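Local coordinates for aminopeptidase-like protein (Chaetomium thermophilum, PDB 5JM6), which probably works as a zinc-dependent aminopeptidase of the M18 family, forms a dodecamer and is linked to the Cvt pathway of selective autophagy, at residues 204-209 against 213-218; 251-256 against 278-283; 312-317 against 331-336; 360-365 against 371-376; 477-482 against 493-498. All coordinates share one frame; numbering follows the deposited sequence.

Interaction 1. Residues 204-209 against 213-218; sequences IPTLAP and IGMTGH
L207 and M215 bring the two segments, both in the long loop between strands 190-196 and 228-231, together with their CA atoms 4.6 Å apart, where L207 N donates to M215 O over 2.9 Å with an N-H...O angle of 162°, in the carbonyl plane on a lone pair. In return M215 CA sends a C-H toward L207 O. The M215 side chain carries most of the rest. Its CG lies beside the backbone N, and a bend at chi3 (71°) swings the methyl group back toward T206, leaving CE 3.8 Å from T206 OG1. M215 CG and SD meet the P209 ring, each 3.7 Å from P209 CG. Separately, L207 CD2 and I213 CD1 touch at 3.7 Å, the two side chains crossing at about a right angle. The hydroxyl of T206 has its polar partner elsewhere, in D171. Were an alanine here in place of M215, P209 CG would probably lose its thioether neighbour and a gap would open between the proline ring and T206. M484 of the second subunit packs on P209, whose side chain lies about 8 Å from a bound zinc ion. One backbone N-H...O bond and a CA-H...O contact thus set the register and mainly apolar contacts fill in round them, while H397 of the second subunit bonds to P205 O and, weakly, to T206 O.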
# COMPACT_ATOMS: atom_id res chain seq x y z
N ILE A 204 27.06 -23.09 -12.46
CA ILE A 204 25.95 -22.66 -11.63
C ILE A 204 24.68 -22.73 -12.48
O ILE A 204 24.43 -21.85 -13.30
CB ILE A 204 26.18 -21.23 -11.09
CG1 ILE A 204 27.50 -21.17 -10.32
CG2 ILE A 204 25.02 -20.79 -10.23
CD1 ILE A 204 28.04 -19.78 -10.14
N PRO A 205 23.89 -23.80 -12.29
CA PRO A 205 22.72 -24.04 -13.14
C PRO A 205 21.49 -23.22 -12.78
O PRO A 205 21.11 -23.15 -11.61
CB PRO A 205 22.44 -25.53 -12.92
CG PRO A 205 22.88 -25.77 -11.52
CD PRO A 205 24.04 -24.84 -11.26
N THR A 206 20.83 -22.67 -13.79
CA THR A 206 19.56 -22.00 -13.59
C THR A 206 18.44 -23.01 -13.38
O THR A 206 18.60 -24.20 -13.67
CB THR A 206 19.20 -21.08 -14.77
OG1 THR A 206 19.21 -21.83 -15.98
CG2 THR A 206 20.18 -19.95 -14.88
N LEU A 207 17.32 -22.53 -12.86
CA LEU A 207 16.11 -23.33 -12.76
C LEU A 207 15.25 -23.08 -14.00
O LEU A 207 15.24 -21.97 -14.53
CB LEU A 207 15.34 -22.99 -11.49
CG LEU A 207 14.06 -23.78 -11.20
CD1 LEU A 207 14.39 -25.23 -10.95
CD2 LEU A 207 13.34 -23.17 -10.01
N ALA A 208 14.55 -24.10 -14.47
CA ALA A 208 13.63 -23.94 -15.59
C ALA A 208 12.56 -22.91 -15.22
O ALA A 208 12.17 -22.80 -14.06
CB ALA A 208 12.99 -25.27 -15.96
N PRO A 209 12.08 -22.14 -16.21
CA PRO A 209 11.06 -21.12 -15.92
C PRO A 209 9.72 -21.74 -15.51
O PRO A 209 8.91 -21.08 -14.86
CB PRO A 209 10.92 -20.36 -17.24
CG PRO A 209 12.13 -20.74 -18.05
CD PRO A 209 12.47 -22.13 -17.63
N ILE A 213 8.97 -19.60 -10.37
CA ILE A 213 10.00 -18.66 -9.96
C ILE A 213 10.64 -18.13 -11.24
O ILE A 213 10.18 -18.45 -12.34
CB ILE A 213 11.08 -19.32 -9.06
CG1 ILE A 213 10.46 -20.42 -8.20
CG2 ILE A 213 11.77 -18.28 -8.17
CD1 ILE A 213 11.49 -21.25 -7.44
N GLY A 214 11.68 -17.32 -11.12
CA GLY A 214 12.50 -16.99 -12.26
C GLY A 214 13.46 -18.13 -12.52
O GLY A 214 13.39 -19.17 -11.87
N MET A 215 14.34 -17.96 -13.50
CA MET A 215 15.39 -18.94 -13.75
C MET A 215 16.54 -18.73 -12.77
O MET A 215 17.28 -19.66 -12.45
CB MET A 215 15.88 -18.84 -15.19
CG MET A 215 14.78 -19.01 -16.22
SD MET A 215 15.39 -19.01 -17.92
CE MET A 215 16.23 -20.59 -17.97
N THR A 216 16.66 -17.49 -12.32
CA THR A 216 17.71 -17.04 -11.43
C THR A 216 17.26 -17.09 -9.96
O THR A 216 18.06 -16.99 -9.03
CB THR A 216 18.15 -15.61 -11.87
OG1 THR A 216 19.09 -15.72 -12.95
CG2 THR A 216 18.77 -14.78 -10.75
N GLY A 217 15.97 -17.33 -9.76
CA GLY A 217 15.41 -17.37 -8.43
C GLY A 217 15.41 -15.99 -7.81
O GLY A 217 15.31 -14.98 -8.50
N HIS A 218 15.54 -15.95 -6.48
CA HIS A 218 15.60 -14.69 -5.75
C HIS A 218 17.00 -14.09 -5.85
O HIS A 218 17.22 -12.94 -5.47
CB HIS A 218 15.20 -14.93 -4.30
CG HIS A 218 14.01 -15.83 -4.16
ND1 HIS A 218 14.12 -17.20 -4.08
CD2 HIS A 218 12.68 -15.55 -4.11
CE1 HIS A 218 12.91 -17.73 -3.98
NE2 HIS A 218 12.03 -16.75 -3.99

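Interaction 2. Residues 251-256 against 278-283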
# COMPACT_ATOMS: atom_id res chain seq x y z
N GLY A 251 42.95 -34.08 9.83
CA GLY A 251 43.01 -32.68 10.18
C GLY A 251 43.72 -31.77 9.19
O GLY A 251 43.89 -30.58 9.45
N SER A 252 44.13 -32.32 8.05
CA SER A 252 44.94 -31.57 7.09
C SER A 252 44.11 -30.62 6.24
O SER A 252 42.88 -30.62 6.30
CB SER A 252 45.72 -32.53 6.19
OG SER A 252 44.84 -33.31 5.40
N PHE A 253 44.79 -29.83 5.41
CA PHE A 253 44.11 -28.91 4.51
C PHE A 253 43.34 -29.68 3.44
O PHE A 253 42.22 -29.31 3.08
CB PHE A 253 45.09 -27.94 3.85
CG PHE A 253 44.47 -27.05 2.81
CD1 PHE A 253 43.88 -25.85 3.18
CD2 PHE A 253 44.47 -27.40 1.47
CE1 PHE A 253 43.30 -25.02 2.23
CE2 PHE A 253 43.89 -26.59 0.52
CZ PHE A 253 43.30 -25.39 0.90
N ALA A 254 43.95 -30.74 2.92
CA ALA A 254 43.34 -31.53 1.85
C ALA A 254 41.96 -32.03 2.25
O ALA A 254 41.06 -32.11 1.41
CB ALA A 254 44.24 -32.69 1.47
N SER A 255 41.78 -32.34 3.53
CA SER A 255 40.50 -32.86 4.00
C SER A 255 39.37 -31.83 3.94
O SER A 255 38.20 -32.20 3.97
CB SER A 255 40.64 -33.39 5.43
OG SER A 255 40.92 -32.33 6.33
N THR A 256 39.71 -30.55 3.85
CA THR A 256 38.68 -29.51 3.80
C THR A 256 38.14 -29.28 2.39
O THR A 256 37.22 -28.49 2.19
CB THR A 256 39.20 -28.15 4.33
OG1 THR A 256 40.37 -27.76 3.61
CG2 THR A 256 39.53 -28.25 5.81
N LEU A 278 49.70 -27.22 1.75
CA LEU A 278 49.42 -26.51 2.99
C LEU A 278 48.16 -25.65 2.86
O LEU A 278 47.43 -25.45 3.83
CB LEU A 278 50.61 -25.64 3.39
CG LEU A 278 51.99 -26.31 3.37
CD1 LEU A 278 53.09 -25.31 3.72
CD2 LEU A 278 52.05 -27.51 4.30
N ASN A 279 47.91 -25.17 1.65
CA ASN A 279 46.79 -24.29 1.34
C ASN A 279 46.79 -24.02 -0.16
O ASN A 279 47.75 -24.36 -0.85
CB ASN A 279 46.89 -22.98 2.12
CG ASN A 279 45.54 -22.50 2.63
OD1 ASN A 279 44.68 -22.08 1.85
ND2 ASN A 279 45.35 -22.56 3.94
N TRP A 280 45.72 -23.41 -0.65
CA TRP A 280 45.74 -22.89 -2.01
C TRP A 280 44.80 -21.71 -2.13
O TRP A 280 43.90 -21.52 -1.31
CB TRP A 280 45.39 -23.97 -3.05
CG TRP A 280 44.04 -24.63 -2.92
CD1 TRP A 280 42.86 -24.04 -2.58
CD2 TRP A 280 43.73 -26.00 -3.22
NE1 TRP A 280 41.84 -24.96 -2.61
CE2 TRP A 280 42.35 -26.17 -3.00
CE3 TRP A 280 44.49 -27.09 -3.65
CZ2 TRP A 280 41.71 -27.39 -3.20
CZ3 TRP A 280 43.85 -28.31 -3.83
CH2 TRP A 280 42.48 -28.45 -3.61
N GLU A 281 45.04 -20.88 -3.14
CA GLU A 281 44.13 -19.80 -3.46
C GLU A 281 43.57 -20.04 -4.85
O GLU A 281 44.26 -19.82 -5.85
CB GLU A 281 44.86 -18.46 -3.38
CG GLU A 281 44.14 -17.40 -2.57
CD GLU A 281 45.05 -16.23 -2.23
OE1 GLU A 281 44.63 -15.08 -2.45
OE2 GLU A 281 46.17 -16.47 -1.73
N LEU A 282 42.32 -20.47 -4.92
CA LEU A 282 41.73 -20.86 -6.19
C LEU A 282 40.42 -20.12 -6.41
O LEU A 282 39.68 -19.84 -5.47
CB LEU A 282 41.49 -22.38 -6.24
CG LEU A 282 42.72 -23.28 -6.08
CD1 LEU A 282 42.31 -24.74 -6.06
CD2 LEU A 282 43.71 -23.03 -7.20
N GLU A 283 40.15 -19.80 -7.67
CA GLU A 283 38.93 -19.10 -8.03
C GLU A 283 38.29 -19.74 -9.25
O GLU A 283 38.93 -20.52 -9.96
CB GLU A 283 39.21 -17.62 -8.28
CG GLU A 283 40.28 -17.38 -9.33
CD GLU A 283 40.73 -15.93 -9.38
OE1 GLU A 283 41.13 -15.39 -8.33
OE2 GLU A 283 40.68 -15.33 -10.48
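The F253 ring stands edge-on to the indole of W280, a T-shaped pair that fastens the loop leading to helix 259-268 onto strand 277-286 of the six-stranded antiparallel sheet. The planes make 85°, and the centroids of the F253 ring and the five-membered ring of W280 are 4.9 Å apart. F253 presents its far rim, CZ and CE2, to the indole face, with CZ 3.8 Å from W280 CD1. What aims the ring at the strand is its first torsion, which sets CG anti to the backbone N (chi1 175°). One face of the phenyl then receives a CH-pi contact from N279, whose CA lies 3.5 Å from the ring centroid and almost on the normal. The side chains of N279 and F253 cross at about a right angle, with the amide plane tilted 42° from the ring, and N279 OD1 accepts a weak bond from W280 N. Above the other phenyl face is T256 OG1, offset toward the rim. W280 is enclosed in turn, since V262 and I265 of helix 259-268 also pack on this tryptophan. E281 points away from the loop and forms a salt bridge with R179 and a hydrogen bond with S430 of the third subunit. Within the loop, T256 N donates to F253 O at 2.9 Å, the bond of a 3-10 turn, while on the indole face turned from F253, L282 CD1 sits 3.3 Å above the plane, over its centre.

Interaction 3. Residues 312-317 against 331-336; sequences WAAFMA and KLVALF
A314 of helix 305-320 meets V333 of strand 330-336 where the helix packs on the mixed central sheet of the alpha/beta zinc-exopeptidase fold. The contact is apolar and no hydrogen bond crosses it. V333 applies both methyl groups to A314. CG1 is anti to the backbone N (chi1 -180°) and reaches A314 CB at 4.0 Å, passing 4.3 Å from F315 N; CG2, beside its own backbone N, approaches A314 O at 3.7 Å. That oxygen belongs to the helix backbone, so V333 CG2 touches it through van der Waals contact alone. Two residues further on, L335 also directs its CB at the helix, and its CD1 comes within about 4.5 Å of F315 CB. F315 contributes little more than this root to the contact: with CG anti to the backbone N (chi1 176°), its ring is carried away from the strand. A314 is small enough to let helix and sheet come close, and it also rests on I130 of strand 127-133, so the helix bears on two neighbouring parallel strands. Elsewhere on the helix A313 and M316 pack on helix 495-514, while W312 stacks with F61 and bonds through NE1 to Y74. The A314 side chain is about 13 Å from a bound zinc ion. Over the centre of the W312 ring, M316 CG sits 3.5 Å above the plane.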
# COMPACT_ATOMS: atom_id res chain seq x y z
N TRP A 312 47.15 -4.31 -19.33
CA TRP A 312 47.95 -4.97 -20.35
C TRP A 312 48.49 -3.97 -21.37
O TRP A 312 49.65 -4.07 -21.78
CB TRP A 312 47.14 -6.05 -21.07
CG TRP A 312 47.95 -6.85 -22.04
CD1 TRP A 312 48.78 -7.89 -21.75
CD2 TRP A 312 48.02 -6.67 -23.46
NE1 TRP A 312 49.36 -8.37 -22.90
CE2 TRP A 312 48.91 -7.64 -23.96
CE3 TRP A 312 47.41 -5.78 -24.35
CZ2 TRP A 312 49.20 -7.74 -25.32
CZ3 TRP A 312 47.70 -5.89 -25.69
CH2 TRP A 312 48.59 -6.86 -26.17
N ALA A 313 47.67 -3.01 -21.75
CA ALA A 313 48.08 -1.99 -22.71
C ALA A 313 49.16 -1.09 -22.11
O ALA A 313 50.09 -0.68 -22.81
CB ALA A 313 46.89 -1.16 -23.15
N ALA A 314 49.04 -0.80 -20.82
CA ALA A 314 50.05 -0.01 -20.12
C ALA A 314 51.37 -0.77 -20.07
O ALA A 314 52.43 -0.22 -20.36
CB ALA A 314 49.58 0.33 -18.71
N PHE A 315 51.30 -2.05 -19.70
CA PHE A 315 52.46 -2.92 -19.67
C PHE A 315 53.15 -2.97 -21.03
O PHE A 315 54.37 -2.81 -21.11
CB PHE A 315 52.05 -4.33 -19.22
CG PHE A 315 53.16 -5.34 -19.25
CD1 PHE A 315 54.11 -5.38 -18.24
CD2 PHE A 315 53.24 -6.27 -20.27
CE1 PHE A 315 55.13 -6.31 -18.27
CE2 PHE A 315 54.25 -7.21 -20.30
CZ PHE A 315 55.20 -7.23 -19.29
N MET A 316 52.38 -3.17 -22.09
CA MET A 316 52.94 -3.24 -23.43
C MET A 316 53.54 -1.91 -23.86
O MET A 316 54.53 -1.87 -24.59
CB MET A 316 51.88 -3.69 -24.45
CG MET A 316 51.42 -5.14 -24.29
SD MET A 316 52.71 -6.38 -24.56
CE MET A 316 53.02 -6.20 -26.31
N ALA A 317 52.94 -0.81 -23.41
CA ALA A 317 53.48 0.51 -23.70
C ALA A 317 54.89 0.66 -23.13
O ALA A 317 55.79 1.18 -23.79
CB ALA A 317 52.58 1.59 -23.16
N LYS A 331 60.41 6.04 -16.57
CA LYS A 331 59.15 5.57 -17.12
C LYS A 331 58.69 4.34 -16.36
O LYS A 331 59.39 3.33 -16.33
CB LYS A 331 59.29 5.28 -18.61
CG LYS A 331 59.61 6.50 -19.44
CD LYS A 331 60.03 6.12 -20.84
CE LYS A 331 60.57 7.32 -21.59
NZ LYS A 331 60.72 7.03 -23.04
N LEU A 332 57.51 4.43 -15.76
CA LEU A 332 57.08 3.44 -14.77
C LEU A 332 55.64 2.99 -14.99
O LEU A 332 54.77 3.79 -15.33
CB LEU A 332 57.25 4.03 -13.36
CG LEU A 332 56.98 3.19 -12.10
CD1 LEU A 332 57.83 3.71 -10.95
CD2 LEU A 332 55.50 3.21 -11.71
N VAL A 333 55.40 1.70 -14.78
CA VAL A 333 54.05 1.15 -14.78
C VAL A 333 53.81 0.38 -13.49
O VAL A 333 54.63 -0.45 -13.10
CB VAL A 333 53.79 0.23 -15.99
CG1 VAL A 333 52.36 -0.30 -15.96
CG2 VAL A 333 54.05 0.97 -17.29
N ALA A 334 52.70 0.67 -12.82
CA ALA A 334 52.35 0.01 -11.57
C ALA A 334 51.03 -0.72 -11.71
O ALA A 334 49.99 -0.10 -11.92
CB ALA A 334 52.29 1.02 -10.43
N LEU A 335 51.07 -2.04 -11.59
CA LEU A 335 49.85 -2.85 -11.66
C LEU A 335 49.52 -3.40 -10.28
O LEU A 335 50.31 -4.14 -9.69
CB LEU A 335 50.01 -3.98 -12.68
CG LEU A 335 50.38 -3.55 -14.10
CD1 LEU A 335 50.42 -4.74 -15.05
CD2 LEU A 335 49.42 -2.48 -14.60
N PHE A 336 48.33 -3.07 -9.79
CA PHE A 336 47.95 -3.35 -8.42
C PHE A 336 46.87 -4.41 -8.34
O PHE A 336 46.16 -4.69 -9.31
CB PHE A 336 47.44 -2.09 -7.71
CG PHE A 336 48.45 -1.00 -7.61
CD1 PHE A 336 49.41 -1.00 -6.61
CD2 PHE A 336 48.44 0.05 -8.51
CE1 PHE A 336 50.34 0.02 -6.52
CE2 PHE A 336 49.36 1.07 -8.43
CZ PHE A 336 50.31 1.06 -7.43

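Interaction 4. Residues 360-365 against 371-376; sequences RILESF and VPFGPG
The loop that turns back after helix 353-368 lays the ring of F373 against L362 and E363 of that helix, so that the chain segment leaving the helix is packed onto it. The ring crosses E363 face-on: E363 CB is 3.7 Å from the centroid and 20° off the ring normal, a CH-pi contact displaced toward the rim. F373 CD1 is also near the helix backbone, 3.4 Å from E363 CA. L362 comes to the ring differently, at the edge and near its plane, with CG 3.9 Å from F373 CE1 and CD2 at 4.0 Å from the same atom. F373 reaches the helix because its CG is anti to the backbone N (chi1 173°). The acid of E363 takes no part in this; its chain extends away beyond CG, and of the side chain CB and CG are what meet F373. E359 and C366 of the same helix touch the ring as well. With an alanine in place of F373, the CB of E363 would probably lose the surface it rests on, and the loop would be freer to lift from the helix. The contact also meets other chains: P375 of the third subunit packs on F373 and E363, while P375 of this chain packs on F373 of a fourth. Because the contacts are apolar and CH-pi, and no hydrogen bond joins the two segments, the fit of the ring face and edge is what joins them, and it is shared with the subunit interface.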
# COMPACT_ATOMS: atom_id res chain seq x y z
N ARG A 360 62.75 4.44 -2.58
CA ARG A 360 63.92 3.57 -2.66
C ARG A 360 64.77 3.82 -3.89
O ARG A 360 66.00 3.88 -3.81
CB ARG A 360 63.48 2.11 -2.66
CG ARG A 360 63.16 1.52 -1.31
CD ARG A 360 63.81 0.16 -1.28
NE ARG A 360 62.98 -0.87 -0.68
CZ ARG A 360 63.40 -2.12 -0.47
NH1 ARG A 360 64.64 -2.45 -0.81
NH2 ARG A 360 62.60 -3.01 0.08
N ILE A 361 64.11 3.96 -5.04
CA ILE A 361 64.81 4.24 -6.29
C ILE A 361 65.58 5.54 -6.18
O ILE A 361 66.76 5.61 -6.50
CB ILE A 361 63.84 4.32 -7.48
CG1 ILE A 361 63.06 3.01 -7.64
CG2 ILE A 361 64.60 4.63 -8.76
CD1 ILE A 361 61.87 3.13 -8.57
N LEU A 362 64.89 6.58 -5.71
CA LEU A 362 65.50 7.90 -5.60
C LEU A 362 66.65 7.91 -4.61
O LEU A 362 67.72 8.45 -4.90
CB LEU A 362 64.44 8.93 -5.21
CG LEU A 362 64.97 10.35 -5.01
CD1 LEU A 362 65.71 10.82 -6.25
CD2 LEU A 362 63.82 11.28 -4.68
N GLU A 363 66.46 7.30 -3.44
CA GLU A 363 67.53 7.23 -2.45
C GLU A 363 68.73 6.46 -2.99
O GLU A 363 69.87 6.77 -2.65
CB GLU A 363 67.03 6.58 -1.16
CG GLU A 363 68.13 6.39 -0.13
CD GLU A 363 67.88 5.21 0.77
OE1 GLU A 363 67.48 4.15 0.25
OE2 GLU A 363 68.08 5.34 2.00
N SER A 364 68.46 5.47 -3.83
CA SER A 364 69.53 4.71 -4.46
C SER A 364 70.39 5.62 -5.33
O SER A 364 71.62 5.62 -5.21
CB SER A 364 68.96 3.55 -5.29
OG SER A 364 70.00 2.80 -5.89
N PHE A 365 69.75 6.39 -6.21
CA PHE A 365 70.49 7.29 -7.08
C PHE A 365 71.11 8.45 -6.31
O PHE A 365 72.08 9.06 -6.76
CB PHE A 365 69.60 7.83 -8.20
CG PHE A 365 69.36 6.84 -9.30
CD1 PHE A 365 70.27 6.71 -10.33
CD2 PHE A 365 68.24 6.03 -9.29
CE1 PHE A 365 70.06 5.80 -11.35
CE2 PHE A 365 68.03 5.11 -10.30
CZ PHE A 365 68.94 5.00 -11.33
N VAL A 371 74.38 12.67 -3.00
CA VAL A 371 73.41 13.73 -2.80
C VAL A 371 72.59 13.29 -1.60
O VAL A 371 72.30 12.10 -1.46
CB VAL A 371 72.51 13.93 -4.04
CG1 VAL A 371 71.51 15.05 -3.83
CG2 VAL A 371 73.36 14.18 -5.28
N PRO A 372 72.24 14.23 -0.71
CA PRO A 372 71.43 13.78 0.42
C PRO A 372 70.03 13.37 -0.03
O PRO A 372 69.46 14.02 -0.90
CB PRO A 372 71.38 15.01 1.34
CG PRO A 372 71.63 16.16 0.43
CD PRO A 372 72.58 15.66 -0.61
N PHE A 373 69.52 12.29 0.53
CA PHE A 373 68.14 11.91 0.28
C PHE A 373 67.24 12.47 1.37
O PHE A 373 67.59 12.42 2.55
CB PHE A 373 67.97 10.39 0.21
CG PHE A 373 66.54 9.95 0.12
CD1 PHE A 373 65.90 9.88 -1.10
CD2 PHE A 373 65.83 9.63 1.27
CE1 PHE A 373 64.58 9.49 -1.18
CE2 PHE A 373 64.51 9.25 1.19
CZ PHE A 373 63.88 9.17 -0.04
N GLY A 374 66.09 12.99 0.98
CA GLY A 374 65.14 13.52 1.93
C GLY A 374 63.90 14.09 1.27
O GLY A 374 63.73 13.98 0.06
N PRO A 375 63.01 14.69 2.08
CA PRO A 375 61.85 15.35 1.50
C PRO A 375 62.30 16.61 0.77
O PRO A 375 63.04 17.41 1.33
CB PRO A 375 60.99 15.68 2.72
CG PRO A 375 61.99 15.90 3.81
CD PRO A 375 63.16 14.98 3.51
N GLY A 376 61.86 16.80 -0.46
CA GLY A 376 62.33 17.96 -1.19
C GLY A 376 63.47 17.69 -2.14
O GLY A 376 63.84 18.59 -2.89

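Interaction 5. Residues 477-482 against 493-498; sequences VGIPQL and SLDPGL
D495 OD2 is gripped by two backbone N-H groups, those of G492 and N413, a pairing that would suit a charged carboxylate. The other oxygen and the CB of D495 face the segment 477-482 and make only van der Waals contacts with it. I479 CG2 lies 3.7 Å from D495 CB and equally far from D495 OD1, while the ring of P480 comes in obliquely, its CG 3.9 Å from OD1. I479 and D495 run alongside each other in opposite directions. The branch that meets the aspartate is fixed by the first torsion of I479: at chi1 -55° CG2 is anti to the backbone N, and CG1 lies beside the backbone N, anti to the carbonyl carbon, carrying CD1 to within 3.8 Å of D495 O. In this way the isoleucine touches both the side chain and the backbone of the residue. The contact joins strand 473-481 of the mixed central sheet to the early turns of helix 495-514, in the alpha/beta zinc-exopeptidase fold; the intervening loop holds H485, a zinc ligand, and the short strand 489-492. I479 also rests on L309 and C310 of helix 305-320. Its side chain is about 7 Å from that of D307 and about 11 Å from a bound zinc ion. L498 N is bonded to L494 O at 2.9 Å. The strand itself is tied by backbone bonds to neighbours, I479 to T393 and G478 to A417.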
# COMPACT_ATOMS: atom_id res chain seq x y z
N VAL A 477 42.10 7.97 -16.93
CA VAL A 477 42.13 7.67 -18.33
C VAL A 477 41.58 6.26 -18.52
O VAL A 477 41.85 5.38 -17.71
CB VAL A 477 43.58 7.80 -18.86
CG1 VAL A 477 43.78 7.05 -20.12
CG2 VAL A 477 43.94 9.27 -19.04
N GLY A 478 40.79 6.04 -19.56
CA GLY A 478 40.28 4.71 -19.78
C GLY A 478 39.95 4.33 -21.20
O GLY A 478 39.59 5.16 -22.03
N ILE A 479 40.06 3.03 -21.46
CA ILE A 479 39.68 2.45 -22.73
C ILE A 479 38.21 2.07 -22.62
O ILE A 479 37.81 1.42 -21.65
CB ILE A 479 40.56 1.23 -23.07
CG1 ILE A 479 42.04 1.63 -23.04
CG2 ILE A 479 40.18 0.66 -24.43
CD1 ILE A 479 42.99 0.49 -23.34
N PRO A 480 37.39 2.50 -23.59
CA PRO A 480 35.95 2.30 -23.48
C PRO A 480 35.55 0.83 -23.57
O PRO A 480 36.21 0.04 -24.24
CB PRO A 480 35.40 3.08 -24.68
CG PRO A 480 36.52 3.12 -25.65
CD PRO A 480 37.76 3.21 -24.83
N GLN A 481 34.48 0.48 -22.86
CA GLN A 481 34.03 -0.90 -22.77
C GLN A 481 32.53 -0.98 -22.51
O GLN A 481 31.95 -0.11 -21.86
CB GLN A 481 34.80 -1.62 -21.66
CG GLN A 481 34.03 -2.72 -20.96
CD GLN A 481 34.74 -3.24 -19.74
OE1 GLN A 481 35.76 -2.69 -19.33
NE2 GLN A 481 34.21 -4.30 -19.15
N LEU A 482 31.91 -2.04 -23.03
CA LEU A 482 30.52 -2.35 -22.73
C LEU A 482 30.43 -3.50 -21.74
O LEU A 482 31.32 -4.34 -21.67
CB LEU A 482 29.75 -2.69 -24.01
CG LEU A 482 29.26 -1.49 -24.81
CD1 LEU A 482 28.29 -1.91 -25.90
CD2 LEU A 482 28.63 -0.47 -23.88
N SER A 493 38.01 -4.36 -31.33
CA SER A 493 39.19 -5.18 -31.57
C SER A 493 40.47 -4.34 -31.64
O SER A 493 41.57 -4.86 -31.44
CB SER A 493 39.03 -5.99 -32.85
OG SER A 493 38.86 -5.13 -33.97
N LEU A 494 40.33 -3.05 -31.94
CA LEU A 494 41.48 -2.17 -32.03
C LEU A 494 41.76 -1.45 -30.72
O LEU A 494 42.76 -0.74 -30.60
CB LEU A 494 41.29 -1.14 -33.13
CG LEU A 494 41.08 -1.70 -34.53
CD1 LEU A 494 40.78 -0.55 -35.48
CD2 LEU A 494 42.30 -2.48 -34.97
N ASP A 495 40.88 -1.62 -29.75
CA ASP A 495 41.01 -0.87 -28.50
C ASP A 495 42.25 -1.22 -27.66
O ASP A 495 42.82 -0.32 -27.04
CB ASP A 495 39.73 -1.02 -27.68
CG ASP A 495 38.70 0.05 -28.03
OD1 ASP A 495 39.05 1.25 -27.95
OD2 ASP A 495 37.57 -0.30 -28.41
N PRO A 496 42.66 -2.50 -27.61
CA PRO A 496 43.94 -2.71 -26.92
C PRO A 496 45.10 -1.97 -27.58
O PRO A 496 45.83 -1.26 -26.90
CB PRO A 496 44.15 -4.23 -27.01
CG PRO A 496 42.77 -4.78 -27.12
CD PRO A 496 42.01 -3.78 -27.94
N GLY A 497 45.22 -2.09 -28.90
CA GLY A 497 46.28 -1.44 -29.64
C GLY A 497 46.26 0.07 -29.50
O GLY A 497 47.29 0.69 -29.24
N LEU A 498 45.08 0.66 -29.67
CA LEU A 498 44.92 2.10 -29.50
C LEU A 498 45.31 2.51 -28.08
O LEU A 498 45.80 3.61 -27.86
CB LEU A 498 43.48 2.52 -29.81
CG LEU A 498 43.05 2.43 -31.28
CD1 LEU A 498 41.55 2.64 -31.41
CD2 LEU A 498 43.80 3.45 -32.13

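In the fold
The five contacts follow one another along the chain. Interactions 3 and 5, centres about 15 Å apart, both reach the mixed central sheet and touch each other: A313 CB lies 3.9 Å from P496 O, where helices 305-320 and 495-514 pack together. Strand 330-336 and helix 353-368 are consecutive, and the nearest atoms of interactions 3 and 4 are about 5 Å apart, without touching. Interaction 2 belongs to the separate antiparallel sheet, its centre about 38 Å from that of interaction 5, and interaction 1 to the loop between two strands of that sheet, 190-196 and 228-231. Interactions 1, 2 and 4 meet other subunits of the dodecamer; interaction 5 does so only through L482, and interaction 3 not at all.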